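Local atomic coordinates of histone RNA hairpin-binding protein (Drosophila melanogaster, PDB entry 4TV0), a protein that binds the stem-loop at the 3' end of histone mRNA and takes part in histone pre-mRNA 3' processing, coupling histone mRNA production to the cell cycle. Residues S13-Q18 and G52-R57. The protein carries 2 engineered substitutions. Residues are numbered along the deposited sequence; the frame is centred on the assembly and turned at random.
Sequences SRRQKQ and GKYSRR. With nucleotides of chain B.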
ATOM      1  N   SER A  13      -4.743  -3.398  -7.471  1.00 37.31           N
ATOM      2  CA  SER A  13      -6.010  -3.082  -6.826  1.00 30.32           C
ATOM      3  C   SER A  13      -5.983  -3.338  -5.311  1.00 36.04           C
ATOM      4  O   SER A  13      -6.600  -2.592  -4.556  1.00 37.62           O
ATOM      5  CB  SER A  13      -7.164  -3.821  -7.492  1.00 27.63           C
ATOM      6  OG  SER A  13      -7.040  -5.201  -7.277  1.00 29.41           O
ATOM      7  N   ARG A  14      -5.268  -4.369  -4.867  1.00 28.03           N
ATOM      8  CA  ARG A  14      -5.154  -4.628  -3.439  1.00 27.06           C
ATOM      9  C   ARG A  14      -4.288  -3.549  -2.797  1.00 36.59           C
ATOM     10  O   ARG A  14      -4.504  -3.136  -1.657  1.00 36.44           O
ATOM     11  CB  ARG A  14      -4.514  -5.997  -3.167  1.00 27.81           C
ATOM     12  CG  ARG A  14      -4.026  -6.172  -1.716  1.00 27.88           C
ATOM     13  CD  ARG A  14      -3.349  -7.531  -1.417  1.00 27.86           C
ATOM     14  NE  ARG A  14      -1.982  -7.608  -1.936  1.00 33.03           N
ATOM     15  CZ  ARG A  14      -1.618  -8.352  -2.979  1.00 31.75           C
ATOM     16  NH1 ARG A  14      -2.527  -9.097  -3.592  1.00 31.98           N
ATOM     17  NH2 ARG A  14      -0.352  -8.361  -3.407  1.00 26.53           N
ATOM     18  N   ARG A  15      -3.265  -3.117  -3.516  1.00 31.70           N
ATOM     19  CA  ARG A  15      -2.390  -2.117  -2.952  1.00 32.28           C
ATOM     20  C   ARG A  15      -3.172  -0.806  -2.834  1.00 32.63           C
ATOM     21  O   ARG A  15      -3.034  -0.071  -1.856  1.00 34.40           O
ATOM     22  CB  ARG A  15      -1.128  -1.951  -3.789  1.00 24.77           C
ATOM     23  CG  ARG A  15      -0.140  -3.090  -3.633  1.00 23.87           C
ATOM     24  CD  ARG A  15       1.094  -2.818  -4.501  1.00 24.86           C
ATOM     25  NE  ARG A  15       2.127  -3.842  -4.390  1.00 18.91           N
ATOM     26  CZ  ARG A  15       3.230  -3.847  -5.132  1.00 20.54           C
ATOM     27  NH1 ARG A  15       3.456  -2.881  -6.023  1.00 24.40           N
ATOM     28  NH2 ARG A  15       4.127  -4.802  -4.972  1.00 20.41           N
ATOM     29  N   GLN A  16      -4.033  -0.548  -3.808  1.00 32.13           N
ATOM     30  CA  GLN A  16      -4.791   0.685  -3.832  1.00 33.71           C
ATOM     31  C   GLN A  16      -5.782   0.674  -2.670  1.00 41.93           C
ATOM     32  O   GLN A  16      -6.165   1.722  -2.158  1.00 47.52           O
ATOM     33  CB  GLN A  16      -5.502   0.814  -5.179  1.00 31.88           C
ATOM     34  CG  GLN A  16      -6.263   2.109  -5.383  1.00 41.25           C
ATOM     35  CD  GLN A  16      -5.478   3.329  -4.929  1.00 49.22           C
ATOM     36  OE1 GLN A  16      -4.525   3.766  -5.592  1.00 44.90           O
ATOM     37  NE2 GLN A  16      -5.875   3.891  -3.789  1.00 45.37           N
ATOM     38  N   LYS A  17      -6.162  -0.525  -2.241  1.00 35.64           N
ATOM     39  CA  LYS A  17      -7.202  -0.701  -1.247  1.00 35.98           C
ATOM     40  C   LYS A  17      -6.602  -0.419   0.119  1.00 40.35           C
ATOM     41  O   LYS A  17      -7.176   0.312   0.919  1.00 41.40           O
ATOM     42  CB  LYS A  17      -7.787  -2.124  -1.331  1.00 37.18           C
ATOM     43  CG  LYS A  17      -9.103  -2.369  -0.586  1.00 32.58           C
ATOM     44  CD  LYS A  17      -9.373  -3.871  -0.404  1.00 33.76           C
ATOM     45  CE  LYS A  17     -10.388  -4.156   0.711  1.00 45.73           C
ATOM     46  NZ  LYS A  17     -10.194  -5.510   1.340  1.00 53.72           N
ATOM     47  N   GLN A  18      -5.433  -0.994   0.376  1.00 44.55           N
ATOM     48  CA  GLN A  18      -4.680  -0.702   1.590  1.00 45.20           C
ATOM     49  C   GLN A  18      -4.480   0.811   1.744  1.00 46.59           C
ATOM     50  O   GLN A  18      -4.599   1.368   2.840  1.00 48.99           O
ATOM     51  CB  GLN A  18      -3.310  -1.374   1.533  1.00 40.88           C
ATOM     52  CG  GLN A  18      -3.318  -2.875   1.646  1.00 37.01           C
ATOM     53  CD  GLN A  18      -1.992  -3.483   1.217  1.00 39.37           C
ATOM     54  OE1 GLN A  18      -1.523  -3.257   0.096  1.00 48.27           O
ATOM     55  NE2 GLN A  18      -1.372  -4.238   2.111  1.00 37.55           N
ATOM     56  N   GLY A  52       5.388   0.014  -7.546  1.00 28.18           N
ATOM     57  CA  GLY A  52       6.749  -0.473  -7.347  1.00 26.56           C
ATOM     58  C   GLY A  52       6.888  -1.980  -7.232  1.00 25.68           C
ATOM     59  O   GLY A  52       5.986  -2.667  -6.775  1.00 28.97           O
ATOM     60  N   LYS A  53       8.027  -2.504  -7.652  1.00 30.59           N
ATOM     61  CA  LYS A  53       8.281  -3.925  -7.543  1.00 28.07           C
ATOM     62  C   LYS A  53       8.672  -4.267  -6.109  1.00 33.80           C
ATOM     63  O   LYS A  53       9.743  -3.874  -5.631  1.00 32.05           O
ATOM     64  CB  LYS A  53       9.395  -4.349  -8.506  1.00 38.61           C
ATOM     65  CG  LYS A  53       9.213  -3.896  -9.945  1.00 42.60           C
ATOM     66  CD  LYS A  53       8.124  -4.687 -10.656  1.00 46.39           C
ATOM     67  CE  LYS A  53       8.483  -6.163 -10.744  1.00 44.66           C
ATOM     68  NZ  LYS A  53       7.808  -6.749 -11.932  1.00 46.62           N
ATOM     69  N   TYR A  54       7.795  -4.998  -5.424  1.00 31.30           N
ATOM     70  CA  TYR A  54       8.068  -5.439  -4.055  1.00 31.80           C
ATOM     71  C   TYR A  54       7.417  -6.758  -3.767  1.00 31.29           C
ATOM     72  O   TYR A  54       6.281  -6.994  -4.188  1.00 38.67           O
ATOM     73  CB  TYR A  54       7.472  -4.482  -3.014  1.00 30.16           C
ATOM     74  CG  TYR A  54       7.981  -3.064  -2.996  1.00 27.93           C
ATOM     75  CD1 TYR A  54       9.182  -2.735  -2.358  1.00 32.73           C
ATOM     76  CD2 TYR A  54       7.231  -2.035  -3.569  1.00 30.50           C
ATOM     77  CE1 TYR A  54       9.647  -1.409  -2.335  1.00 36.47           C
ATOM     78  CE2 TYR A  54       7.680  -0.712  -3.541  1.00 35.34           C
ATOM     79  CZ  TYR A  54       8.882  -0.407  -2.921  1.00 37.63           C
ATOM     80  OH  TYR A  54       9.315   0.901  -2.896  1.00 57.13           O
ATOM     81  N   SER A  55       8.105  -7.578  -2.981  1.00 24.24           N
ATOM     82  CA  SER A  55       7.505  -8.754  -2.367  1.00 24.05           C
ATOM     83  C   SER A  55       6.281  -8.361  -1.515  1.00 33.00           C
ATOM     84  O   SER A  55       6.140  -7.216  -1.077  1.00 32.03           O
ATOM     85  CB  SER A  55       8.536  -9.449  -1.471  1.00 34.29           C
ATOM     86  OG  SER A  55       8.621  -8.798  -0.201  1.00 35.18           O
ATOM     87  N   ARG A  56       5.422  -9.336  -1.247  1.00 38.85           N
ATOM     88  CA  ARG A  56       4.233  -9.128  -0.437  1.00 37.53           C
ATOM     89  C   ARG A  56       4.531  -8.612   0.992  1.00 45.40           C
ATOM     90  O   ARG A  56       3.940  -7.618   1.432  1.00 47.27           O
ATOM     91  CB  ARG A  56       3.412 -10.421  -0.408  1.00 36.50           C
ATOM     92  CG  ARG A  56       2.116 -10.343   0.356  1.00 39.03           C
ATOM     93  CD  ARG A  56       1.210  -9.253  -0.156  1.00 33.22           C
ATOM     94  NE  ARG A  56      -0.045  -9.229   0.594  1.00 39.70           N
ATOM     95  CZ  ARG A  56      -1.172  -9.829   0.217  1.00 35.36           C
ATOM     96  NH1 ARG A  56      -1.227 -10.507  -0.921  1.00 38.40           N
ATOM     97  NH2 ARG A  56      -2.255  -9.734   0.976  1.00 30.33           N
ATOM     98  N   ARG A  57       5.445  -9.275   1.705  1.00 41.03           N
ATOM     99  CA  ARG A  57       5.856  -8.849   3.046  1.00 41.21           C
ATOM    100  C   ARG A  57       6.437  -7.438   3.021  1.00 45.21           C
ATOM    101  O   ARG A  57       6.254  -6.654   3.953  1.00 54.63           O
ATOM    102  CB  ARG A  57       6.885  -9.817   3.641  1.00 44.59           C
ATOM    103  CG  ARG A  57       6.421 -11.267   3.656  1.00 45.00           C
ATOM    104  CD  ARG A  57       7.526 -12.231   4.114  1.00 49.77           C
ATOM    105  NE  ARG A  57       6.934 -13.497   4.533  1.00 50.54           N
ATOM    106  CZ  ARG A  57       6.485 -13.733   5.761  1.00 51.44           C
ATOM    107  NH1 ARG A  57       6.591 -12.792   6.695  1.00 37.00           N
ATOM    108  NH2 ARG A  57       5.938 -14.909   6.054  1.00 50.41           N
TER
ATOM    109  P     G B   9      10.493 -12.073   0.479  1.00 47.46           P
ATOM    110  OP1   G B   9      11.153 -11.209  -0.531  1.00 46.23           O
ATOM    111  OP2   G B   9       9.569 -11.446   1.456  1.00 55.10           O
ATOM    112  O5'   G B   9       9.665 -13.244  -0.206  1.00 45.40           O
ATOM    113  C5'   G B   9      10.087 -13.848  -1.411  1.00 43.39           C
ATOM    114  C4'   G B   9       9.103 -14.901  -1.836  1.00 40.81           C
ATOM    115  O4'   G B   9       9.075 -15.962  -0.854  1.00 44.72           O
ATOM    116  C3'   G B   9       7.656 -14.449  -1.921  1.00 40.64           C
ATOM    117  O3'   G B   9       7.377 -13.777  -3.125  1.00 44.98           O
ATOM    118  C2'   G B   9       6.885 -15.749  -1.751  1.00 38.43           C
ATOM    119  O2'   G B   9       6.841 -16.475  -2.956  1.00 39.90           O
ATOM    120  C1'   G B   9       7.771 -16.500  -0.762  1.00 39.93           C
ATOM    121  N9    G B   9       7.280 -16.323   0.613  1.00 41.59           N
ATOM    122  C8    G B   9       7.757 -15.482   1.584  1.00 43.47           C
ATOM    123  N7    G B   9       7.066 -15.571   2.686  1.00 45.88           N
ATOM    124  C5    G B   9       6.084 -16.513   2.421  1.00 43.63           C
ATOM    125  C6    G B   9       5.051 -17.032   3.245  1.00 44.85           C
ATOM    126  O6    G B   9       4.778 -16.740   4.424  1.00 43.65           O
ATOM    127  N1    G B   9       4.292 -17.978   2.542  1.00 48.71           N
ATOM    128  C2    G B   9       4.495 -18.380   1.229  1.00 43.80           C
ATOM    129  N2    G B   9       3.655 -19.303   0.726  1.00 40.66           N
ATOM    130  N3    G B   9       5.462 -17.902   0.472  1.00 41.96           N
ATOM    131  C4    G B   9       6.205 -16.985   1.133  1.00 42.99           C
ATOM    132  P     G B   8      10.915 -10.682   6.057  1.00 68.00           P
ATOM    133  OP1   G B   8       9.790 -11.071   6.958  1.00 74.30           O
ATOM    134  OP2   G B   8      12.166 -10.084   6.584  1.00 61.25           O
ATOM    135  O5'   G B   8      11.287 -11.961   5.182  1.00 59.30           O
ATOM    136  C5'   G B   8      12.403 -11.934   4.302  1.00 59.16           C
ATOM    137  C4'   G B   8      12.517 -13.217   3.521  1.00 55.86           C
ATOM    138  O4'   G B   8      12.467 -14.344   4.431  1.00 57.03           O
ATOM    139  C3'   G B   8      11.403 -13.483   2.518  1.00 54.29           C
ATOM    140  O3'   G B   8      11.657 -12.840   1.279  1.00 59.37           O
ATOM    141  C2'   G B   8      11.399 -15.004   2.409  1.00 63.34           C
ATOM    142  O2'   G B   8      12.428 -15.435   1.527  1.00 63.50           O
ATOM    143  C1'   G B   8      11.781 -15.422   3.834  1.00 59.74           C
ATOM    144  N9    G B   8      10.623 -15.765   4.686  1.00 57.42           N
ATOM    145  C8    G B   8      10.333 -15.182   5.897  1.00 58.43           C
ATOM    146  N7    G B   8       9.268 -15.670   6.476  1.00 56.46           N
ATOM    147  C5    G B   8       8.826 -16.644   5.593  1.00 52.58           C
ATOM    148  C6    G B   8       7.701 -17.504   5.694  1.00 52.75           C
ATOM    149  O6    G B   8       6.859 -17.579   6.605  1.00 54.99           O
ATOM    150  N1    G B   8       7.615 -18.334   4.582  1.00 54.08           N
ATOM    151  C2    G B   8       8.492 -18.339   3.519  1.00 56.10           C
ATOM    152  N2    G B   8       8.207 -19.229   2.552  1.00 52.95           N
ATOM    153  N3    G B   8       9.552 -17.538   3.415  1.00 51.10           N
ATOM    154  C4    G B   8       9.655 -16.723   4.484  1.00 52.87           C
ATOM    155  P     C B  11       0.108 -12.795  -3.225  1.00 45.50           P
ATOM    156  OP1   C B  11      -0.652 -12.516  -4.494  1.00 33.97           O
ATOM    157  OP2   C B  11       0.919 -11.786  -2.488  1.00 39.98           O
ATOM    158  O5'   C B  11      -0.926 -13.403  -2.170  1.00 42.86           O
ATOM    159  C5'   C B  11      -1.985 -14.241  -2.590  1.00 36.55           C
ATOM    160  C4'   C B  11      -2.773 -14.800  -1.427  1.00 40.68           C
ATOM    161  O4'   C B  11      -1.903 -15.351  -0.400  1.00 44.86           O
ATOM    162  C3'   C B  11      -3.626 -13.832  -0.639  1.00 41.28           C
ATOM    163  O3'   C B  11      -4.769 -13.377  -1.319  1.00 42.74           O
ATOM    164  C2'   C B  11      -3.933 -14.645   0.605  1.00 39.64           C
ATOM    165  O2'   C B  11      -4.864 -15.673   0.307  1.00 43.00           O
ATOM    166  C1'   C B  11      -2.577 -15.295   0.854  1.00 40.76           C
ATOM    167  N1    C B  11      -1.819 -14.478   1.817  1.00 41.75           N
ATOM    168  C2    C B  11      -2.230 -14.597   3.156  1.00 42.94           C
ATOM    169  O2    C B  11      -3.135 -15.401   3.465  1.00 42.30           O
ATOM    170  N3    C B  11      -1.606 -13.860   4.099  1.00 38.22           N
ATOM    171  C4    C B  11      -0.638 -13.018   3.744  1.00 42.70           C
ATOM    172  N4    C B  11      -0.069 -12.308   4.725  1.00 38.63           N
ATOM    173  C5    C B  11      -0.217 -12.870   2.382  1.00 43.16           C
ATOM    174  C6    C B  11      -0.840 -13.603   1.454  1.00 38.67           C
TER
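In the RNA-binding domain of this stem-loop-binding protein, the contact between 13-18 and 52-57 sets two stacked arginines, Arg14 and Arg56, beside the RNA backbone. Their guanidinium planes differ by 9° and their centres lie 3.5 Å apart, evidence of a flat stack, with Arg56 NH1 over the centre of the Arg14 group. The like charges are probably offset by the anions around them: Arg56 NH1 donates to OP2 of C11 of chain B at 2.9 Å, its NH2 forms a salt bridge with another RNA phosphate, and its NE pairs with Asp60. C5 of the C11 base lies over the opposite face of the Arg56 guanidinium, 3.8 Å above its plane, so Arg56 has Arg14 on one face and this part of the pyrimidine on the other. With CG anti to the backbone N (chi1 -178°), the Arg56 chain bends at chi2 to bring the guanidinium against Arg14. With an alanine at Arg56, both phosphates are likely to lose a donor, Asp60 its salt-bridge mate, and Arg14 the flat group it rests on.

Arg15 makes a hydrogen bond to the backbone ahead of helix 56-67. Extended from CG to NE, it donates from NH1 to Gly52 O at 2.6 Å, in the carbonyl plane though tilted from the guanidinium plane; NH2 adds a weak bond to the same oxygen at 3.4 Å. Since NH1 also bonds Lys50 O, and the cation meets Phe59, Arg15 ties the loop to both helices.

On the RNA side, Arg57 reads G9 of chain B: NE donates nearly straight to N7 (2.8 Å, 169°) and NH2 to O6. Ser55 is the N-cap of helix 56-67, its OG bonded to Ala58 N; this helix lies alongside helix 9-22, with Gln18 packed against Phe59 and Val63 between the two.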